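Local structure of GTPase activator-like protein (Chaetomium thermophilum, 5HIU) at residues A[356-367]-A[422-433]. The protein is the fungal counterpart of TSC2, probably a GTPase activator as a whole, of which this chain is the all-helical N-terminal part. Numbering follows the deposited sequence.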
ATOM      1  N   THR A 356      -0.573 -12.737  24.443  1.00 95.33           N
ATOM      2  CA  THR A 356      -0.938 -11.379  24.868  1.00100.57           C
ATOM      3  C   THR A 356      -1.970 -10.731  23.920  1.00101.23           C
ATOM      4  O   THR A 356      -2.879 -10.038  24.390  1.00104.53           O
ATOM      5  CB  THR A 356       0.298 -10.456  25.014  1.00102.66           C
ATOM      6  OG1 THR A 356       1.273 -11.085  25.853  1.00113.20           O
ATOM      7  CG2 THR A 356      -0.073  -9.106  25.632  1.00101.48           C
ATOM      8  N   GLU A 357      -1.832 -10.960  22.606  1.00 96.24           N
ATOM      9  CA  GLU A 357      -2.759 -10.391  21.599  1.00 92.39           C
ATOM     10  C   GLU A 357      -4.128 -11.064  21.630  1.00 91.78           C
ATOM     11  O   GLU A 357      -5.148 -10.381  21.782  1.00 92.34           O
ATOM     12  CB  GLU A 357      -2.170 -10.441  20.178  1.00 82.51           C
ATOM     13  CG  GLU A 357      -1.011  -9.485  19.969  1.00 81.48           C
ATOM     14  CD  GLU A 357      -1.364  -8.045  20.349  1.00 88.48           C
ATOM     15  OE1 GLU A 357      -2.043  -7.335  19.541  1.00 87.38           O
ATOM     16  OE2 GLU A 357      -0.956  -7.616  21.457  1.00 83.75           O
ATOM     17  N   ILE A 358      -4.147 -12.391  21.504  1.00 87.26           N
ATOM     18  CA  ILE A 358      -5.382 -13.161  21.706  1.00 83.33           C
ATOM     19  C   ILE A 358      -6.189 -12.548  22.848  1.00 75.56           C
ATOM     20  O   ILE A 358      -7.368 -12.254  22.692  1.00 68.76           O
ATOM     21  CB  ILE A 358      -5.119 -14.636  22.068  1.00 85.26           C
ATOM     22  CG1 ILE A 358      -4.400 -15.384  20.932  1.00 86.80           C
ATOM     23  CG2 ILE A 358      -6.439 -15.329  22.389  1.00 89.66           C
ATOM     24  CD1 ILE A 358      -5.283 -15.789  19.766  1.00 81.58           C
ATOM     25  N   LEU A 359      -5.528 -12.360  23.982  1.00 73.82           N
ATOM     26  CA  LEU A 359      -6.137 -11.755  25.147  1.00 75.00           C
ATOM     27  C   LEU A 359      -6.571 -10.327  24.868  1.00 73.36           C
ATOM     28  O   LEU A 359      -7.686  -9.940  25.214  1.00 74.70           O
ATOM     29  CB  LEU A 359      -5.177 -11.755  26.347  1.00 80.19           C
ATOM     30  CG  LEU A 359      -4.884 -13.064  27.103  1.00 88.03           C
ATOM     31  CD1 LEU A 359      -4.081 -12.794  28.378  1.00 91.16           C
ATOM     32  CD2 LEU A 359      -6.169 -13.805  27.444  1.00 88.17           C
ATOM     33  N   ARG A 360      -5.696  -9.530  24.269  1.00 75.19           N
ATOM     34  CA  ARG A 360      -5.993  -8.100  24.078  1.00 73.77           C
ATOM     35  C   ARG A 360      -7.264  -7.922  23.258  1.00 65.88           C
ATOM     36  O   ARG A 360      -8.070  -7.041  23.534  1.00 62.90           O
ATOM     37  CB  ARG A 360      -4.790  -7.331  23.483  1.00 75.69           C
ATOM     38  CG  ARG A 360      -5.142  -5.956  22.895  1.00 80.06           C
ATOM     39  CD  ARG A 360      -4.149  -4.829  23.153  1.00 82.48           C
ATOM     40  NE  ARG A 360      -2.783  -5.189  22.762  1.00 87.12           N
ATOM     41  CZ  ARG A 360      -1.708  -5.077  23.550  1.00 94.66           C
ATOM     42  NH1 ARG A 360      -1.798  -4.569  24.783  1.00 92.09           N
ATOM     43  NH2 ARG A 360      -0.519  -5.456  23.095  1.00 98.31           N
ATOM     44  N   LEU A 361      -7.444  -8.786  22.274  1.00 65.15           N
ATOM     45  CA  LEU A 361      -8.670  -8.824  21.482  1.00 67.82           C
ATOM     46  C   LEU A 361      -9.852  -9.102  22.401  1.00 67.91           C
ATOM     47  O   LEU A 361     -10.771  -8.287  22.518  1.00 65.96           O
ATOM     48  CB  LEU A 361      -8.569  -9.911  20.396  1.00 66.74           C
ATOM     49  CG  LEU A 361      -9.621  -9.892  19.293  1.00 65.78           C
ATOM     50  CD1 LEU A 361      -9.055 -10.504  18.030  1.00 64.80           C
ATOM     51  CD2 LEU A 361     -10.921 -10.589  19.681  1.00 63.32           C
ATOM     52  N   ILE A 362      -9.783 -10.232  23.097  1.00 70.41           N
ATOM     53  CA  ILE A 362     -10.843 -10.642  24.008  1.00 70.17           C
ATOM     54  C   ILE A 362     -11.103  -9.526  25.013  1.00 66.59           C
ATOM     55  O   ILE A 362     -12.245  -9.195  25.293  1.00 64.29           O
ATOM     56  CB  ILE A 362     -10.524 -11.983  24.707  1.00 74.89           C
ATOM     57  CG1 ILE A 362     -10.428 -13.122  23.671  1.00 76.55           C
ATOM     58  CG2 ILE A 362     -11.607 -12.335  25.723  1.00 75.05           C
ATOM     59  CD1 ILE A 362      -9.924 -14.436  24.246  1.00 76.96           C
ATOM     60  N   ASN A 363     -10.059  -8.887  25.506  1.00 66.97           N
ATOM     61  CA  ASN A 363     -10.267  -7.779  26.425  1.00 70.41           C
ATOM     62  C   ASN A 363     -10.987  -6.598  25.807  1.00 70.14           C
ATOM     63  O   ASN A 363     -11.672  -5.870  26.504  1.00 75.71           O
ATOM     64  CB  ASN A 363      -8.952  -7.314  27.007  1.00 73.86           C
ATOM     65  CG  ASN A 363      -8.606  -8.043  28.270  1.00 80.87           C
ATOM     66  OD1 ASN A 363      -9.416  -8.097  29.189  1.00 89.35           O
ATOM     67  ND2 ASN A 363      -7.408  -8.611  28.332  1.00 84.86           N
ATOM     68  N   SER A 364     -10.834  -6.403  24.506  1.00 67.46           N
ATOM     69  CA  SER A 364     -11.530  -5.317  23.839  1.00 70.34           C
ATOM     70  C   SER A 364     -12.986  -5.676  23.549  1.00 69.61           C
ATOM     71  O   SER A 364     -13.805  -4.785  23.300  1.00 74.80           O
ATOM     72  CB  SER A 364     -10.838  -4.950  22.534  1.00 67.21           C
ATOM     73  OG  SER A 364     -10.919  -6.041  21.646  1.00 67.22           O
ATOM     74  N   LEU A 365     -13.294  -6.970  23.541  1.00 67.45           N
ATOM     75  CA  LEU A 365     -14.682  -7.438  23.452  1.00 64.28           C
ATOM     76  C   LEU A 365     -15.498  -7.210  24.732  1.00 65.53           C
ATOM     77  O   LEU A 365     -16.665  -6.856  24.660  1.00 67.69           O
ATOM     78  CB  LEU A 365     -14.721  -8.913  23.109  1.00 60.90           C
ATOM     79  CG  LEU A 365     -14.318  -9.263  21.695  1.00 60.29           C
ATOM     80  CD1 LEU A 365     -14.447 -10.764  21.542  1.00 62.22           C
ATOM     81  CD2 LEU A 365     -15.163  -8.544  20.649  1.00 58.28           C
ATOM     82  N   PHE A 366     -14.899  -7.430  25.895  1.00 66.80           N
ATOM     83  CA  PHE A 366     -15.623  -7.282  27.139  1.00 67.98           C
ATOM     84  C   PHE A 366     -15.674  -5.837  27.605  1.00 73.23           C
ATOM     85  O   PHE A 366     -16.536  -5.476  28.409  1.00 75.30           O
ATOM     86  CB  PHE A 366     -15.023  -8.174  28.220  1.00 70.79           C
ATOM     87  CG  PHE A 366     -15.358  -9.624  28.054  1.00 70.36           C
ATOM     88  CD1 PHE A 366     -16.530 -10.140  28.581  1.00 72.63           C
ATOM     89  CD2 PHE A 366     -14.505 -10.471  27.376  1.00 68.54           C
ATOM     90  CE1 PHE A 366     -16.848 -11.477  28.422  1.00 73.86           C
ATOM     91  CE2 PHE A 366     -14.812 -11.806  27.216  1.00 70.91           C
ATOM     92  CZ  PHE A 366     -15.987 -12.314  27.738  1.00 71.66           C
ATOM     93  N   HIS A 367     -14.744  -5.015  27.124  1.00 78.82           N
ATOM     94  CA  HIS A 367     -14.743  -3.574  27.418  1.00 84.48           C
ATOM     95  C   HIS A 367     -14.355  -2.806  26.167  1.00 79.60           C
ATOM     96  O   HIS A 367     -13.286  -3.015  25.626  1.00 79.48           O
ATOM     97  CB  HIS A 367     -13.764  -3.245  28.557  1.00 93.43           C
ATOM     98  CG  HIS A 367     -14.055  -1.946  29.254  1.00100.44           C
ATOM     99  ND1 HIS A 367     -13.634  -1.681  30.540  1.00105.84           N
ATOM    100  CD2 HIS A 367     -14.746  -0.850  28.855  1.00100.10           C
ATOM    101  CE1 HIS A 367     -14.037  -0.474  30.897  1.00108.59           C
ATOM    102  NE2 HIS A 367     -14.716   0.051  29.892  1.00104.28           N
ATOM    103  N   ASN A 422       3.881  -9.649  30.209  1.00132.72           N
ATOM    104  CA  ASN A 422       2.883  -9.286  29.210  1.00118.59           C
ATOM    105  C   ASN A 422       1.538  -9.974  29.444  1.00118.79           C
ATOM    106  O   ASN A 422       0.634  -9.370  30.012  1.00118.60           O
ATOM    107  CB  ASN A 422       3.405  -9.603  27.811  1.00114.51           C
ATOM    108  CG  ASN A 422       3.952  -8.394  27.101  1.00109.38           C
ATOM    109  OD1 ASN A 422       3.877  -7.263  27.598  1.00108.55           O
ATOM    110  ND2 ASN A 422       4.497  -8.623  25.916  1.00103.50           N
ATOM    111  N   VAL A 423       1.406 -11.230  29.020  1.00116.06           N
ATOM    112  CA  VAL A 423       0.169 -11.991  29.214  1.00113.13           C
ATOM    113  C   VAL A 423      -0.435 -11.673  30.581  1.00117.81           C
ATOM    114  O   VAL A 423      -1.619 -11.352  30.702  1.00120.55           O
ATOM    115  CB  VAL A 423       0.439 -13.504  29.107  1.00109.24           C
ATOM    116  CG1 VAL A 423      -0.650 -14.313  29.804  1.00107.07           C
ATOM    117  CG2 VAL A 423       0.572 -13.909  27.646  1.00102.50           C
ATOM    118  N   SER A 424       0.410 -11.745  31.596  1.00121.55           N
ATOM    119  CA  SER A 424       0.042 -11.409  32.964  1.00127.00           C
ATOM    120  C   SER A 424      -0.671 -10.051  33.085  1.00122.76           C
ATOM    121  O   SER A 424      -1.517  -9.879  33.951  1.00124.93           O
ATOM    122  CB  SER A 424       1.309 -11.431  33.839  1.00132.23           C
ATOM    123  OG  SER A 424       1.014 -11.338  35.214  1.00135.37           O
ATOM    124  N   LEU A 425      -0.324  -9.095  32.228  1.00119.23           N
ATOM    125  CA  LEU A 425      -0.955  -7.768  32.235  1.00122.32           C
ATOM    126  C   LEU A 425      -2.399  -7.836  31.727  1.00118.38           C
ATOM    127  O   LEU A 425      -3.270  -7.102  32.201  1.00115.75           O
ATOM    128  CB  LEU A 425      -0.152  -6.760  31.376  1.00123.62           C
ATOM    129  CG  LEU A 425       1.392  -6.672  31.479  1.00132.42           C
ATOM    130  CD1 LEU A 425       1.974  -5.801  30.361  1.00130.76           C
ATOM    131  CD2 LEU A 425       1.872  -6.187  32.847  1.00135.45           C
ATOM    132  N   GLN A 426      -2.643  -8.711  30.754  1.00115.95           N
ATOM    133  CA  GLN A 426      -3.961  -8.825  30.128  1.00113.47           C
ATOM    134  C   GLN A 426      -4.945  -9.612  31.003  1.00111.27           C
ATOM    135  O   GLN A 426      -6.123  -9.275  31.076  1.00108.62           O
ATOM    136  CB  GLN A 426      -3.843  -9.436  28.722  1.00107.85           C
ATOM    137  CG  GLN A 426      -3.134  -8.540  27.706  1.00104.56           C
ATOM    138  CD  GLN A 426      -3.934  -7.297  27.339  1.00103.40           C
ATOM    139  OE1 GLN A 426      -5.069  -7.401  26.871  1.00103.74           O
ATOM    140  NE2 GLN A 426      -3.343  -6.115  27.542  1.00 99.66           N
ATOM    141  N   LEU A 427      -4.459 -10.643  31.684  1.00112.18           N
ATOM    142  CA  LEU A 427      -5.297 -11.400  32.611  1.00108.97           C
ATOM    143  C   LEU A 427      -5.804 -10.525  33.741  1.00106.02           C
ATOM    144  O   LEU A 427      -6.995 -10.505  34.013  1.00103.63           O
ATOM    145  CB  LEU A 427      -4.543 -12.591  33.188  1.00113.89           C
ATOM    146  CG  LEU A 427      -4.724 -13.880  32.394  1.00115.36           C
ATOM    147  CD1 LEU A 427      -3.604 -14.857  32.705  1.00121.53           C
ATOM    148  CD2 LEU A 427      -6.069 -14.501  32.717  1.00116.37           C
ATOM    149  N   LYS A 428      -4.907  -9.793  34.390  1.00108.23           N
ATOM    150  CA  LYS A 428      -5.320  -8.833  35.414  1.00109.66           C
ATOM    151  C   LYS A 428      -6.359  -7.853  34.860  1.00107.89           C
ATOM    152  O   LYS A 428      -7.237  -7.404  35.602  1.00112.56           O
ATOM    153  CB  LYS A 428      -4.123  -8.067  35.978  1.00110.28           C
ATOM    154  N   HIS A 429      -6.265  -7.530  33.568  1.00102.02           N
ATOM    155  CA  HIS A 429      -7.253  -6.668  32.915  1.00 98.16           C
ATOM    156  C   HIS A 429      -8.607  -7.348  32.742  1.00 91.43           C
ATOM    157  O   HIS A 429      -9.645  -6.735  33.001  1.00 89.32           O
ATOM    158  CB  HIS A 429      -6.741  -6.173  31.557  1.00100.30           C
ATOM    159  CG  HIS A 429      -5.909  -4.935  31.654  1.00107.86           C
ATOM    160  ND1 HIS A 429      -4.790  -4.855  32.454  1.00109.82           N
ATOM    161  CD2 HIS A 429      -6.037  -3.726  31.060  1.00108.98           C
ATOM    162  CE1 HIS A 429      -4.266  -3.647  32.352  1.00113.52           C
ATOM    163  NE2 HIS A 429      -5.002  -2.943  31.513  1.00112.92           N
ATOM    164  N   LEU A 430      -8.582  -8.603  32.296  1.00 85.44           N
ATOM    165  CA  LEU A 430      -9.794  -9.383  32.040  1.00 82.23           C
ATOM    166  C   LEU A 430     -10.497  -9.824  33.344  1.00 83.93           C
ATOM    167  O   LEU A 430     -11.699  -9.604  33.547  1.00 77.44           O
ATOM    168  CB  LEU A 430      -9.436 -10.611  31.205  1.00 79.63           C
ATOM    169  CG  LEU A 430     -10.587 -11.470  30.690  1.00 78.83           C
ATOM    170  CD1 LEU A 430     -11.576 -10.654  29.867  1.00 77.67           C
ATOM    171  CD2 LEU A 430     -10.014 -12.624  29.873  1.00 79.47           C
ATOM    172  N   ILE A 431      -9.739 -10.450  34.227  1.00 86.15           N
ATOM    173  CA  ILE A 431     -10.265 -10.771  35.530  1.00 93.04           C
ATOM    174  C   ILE A 431     -11.006  -9.551  36.059  1.00 93.28           C
ATOM    175  O   ILE A 431     -12.181  -9.648  36.399  1.00 95.24           O
ATOM    176  CB  ILE A 431      -9.155 -11.232  36.513  1.00 98.86           C
ATOM    177  CG1 ILE A 431      -8.527 -12.572  36.059  1.00100.17           C
ATOM    178  CG2 ILE A 431      -9.702 -11.339  37.932  1.00100.47           C
ATOM    179  CD1 ILE A 431      -9.474 -13.503  35.324  1.00100.04           C
ATOM    180  N   LEU A 432     -10.349  -8.395  36.082  1.00 93.98           N
ATOM    181  CA  LEU A 432     -10.978  -7.209  36.653  1.00 96.26           C
ATOM    182  C   LEU A 432     -12.304  -6.906  35.960  1.00 92.18           C
ATOM    183  O   LEU A 432     -13.308  -6.635  36.624  1.00 93.66           O
ATOM    184  CB  LEU A 432     -10.052  -5.984  36.601  1.00 95.65           C
ATOM    185  CG  LEU A 432     -10.551  -4.763  37.396  1.00 97.52           C
ATOM    186  CD1 LEU A 432     -10.621  -5.040  38.889  1.00101.71           C
ATOM    187  CD2 LEU A 432      -9.690  -3.539  37.144  1.00 99.16           C
ATOM    188  N   ARG A 433     -12.303  -6.971  34.634  1.00 86.63           N
ATOM    189  CA  ARG A 433     -13.504  -6.680  33.849  1.00 84.06           C
ATOM    190  C   ARG A 433     -14.627  -7.701  34.069  1.00 83.73           C
ATOM    191  O   ARG A 433     -15.769  -7.317  34.276  1.00 83.44           O
ATOM    192  CB  ARG A 433     -13.164  -6.615  32.364  1.00 78.66           C
ATOM    193  CG  ARG A 433     -14.332  -6.265  31.460  1.00 79.17           C
ATOM    194  CD  ARG A 433     -15.008  -4.957  31.850  1.00 82.00           C
ATOM    195  NE  ARG A 433     -16.079  -4.621  30.911  1.00 84.22           N
ATOM    196  CZ  ARG A 433     -16.986  -3.663  31.094  1.00 85.57           C
ATOM    197  NH1 ARG A 433     -16.968  -2.910  32.187  1.00 90.64           N
ATOM    198  NH2 ARG A 433     -17.918  -3.453  30.171  1.00 83.67           N
TER
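Two nearly parallel helices of the all-helical TSC2 N-terminal region meet here, with Gln426 of helix 423-441 set as a knob among Thr356, Leu359, Arg360 and Asn363 of helix 352-366. The axes of segments 356-366 and 423-433 come within 8.9 Å and cross at 21°. The bend of the Gln426 chain at chi2 brings OE1 over Arg360 CA and close to Asn363. Asn363 ND2 then grips both oxygens of Gln426. It donates to Gln426 OE1 at 3.0 Å and to the backbone Gln426 O at 3.1 Å, each time from above the carbonyl plane. The two amide planes stand 76° apart. Gln426 O also accepts the helical bond of Leu430 N, and so has two donors. Asn363 OD1 faces the other way and lies against Leu430 CB at 3.2 Å.

The arrangement belongs to an elongated alpha-solenoid-like stack, near the C-terminal end of the chain. Helix 383-391 packs beside the pair on Ile362 and Leu430, and helix 448-459 touches Leu427 through Val458 and Leu430 through Phe454. Leu359 CD1 lies 3.4 Å from Gln426 CB and also touches Val423 and Leu427. Leu430 CD1 meets the Phe366 ring at CD2, 3.8 Å away, while Trp382 and Phe386 pack on the same ring.

Where helix 352-366 ends, Phe366 O lies at the edge of the Arg433 guanidinium, in its plane. It takes a bond from Arg433 NE at 2.7 Å, the donor standing above the carbonyl plane. A weak bond from Arg433 NH2 to that oxygen adds to it. One guanidinium face stacks on the His367 ring, planes 21° apart.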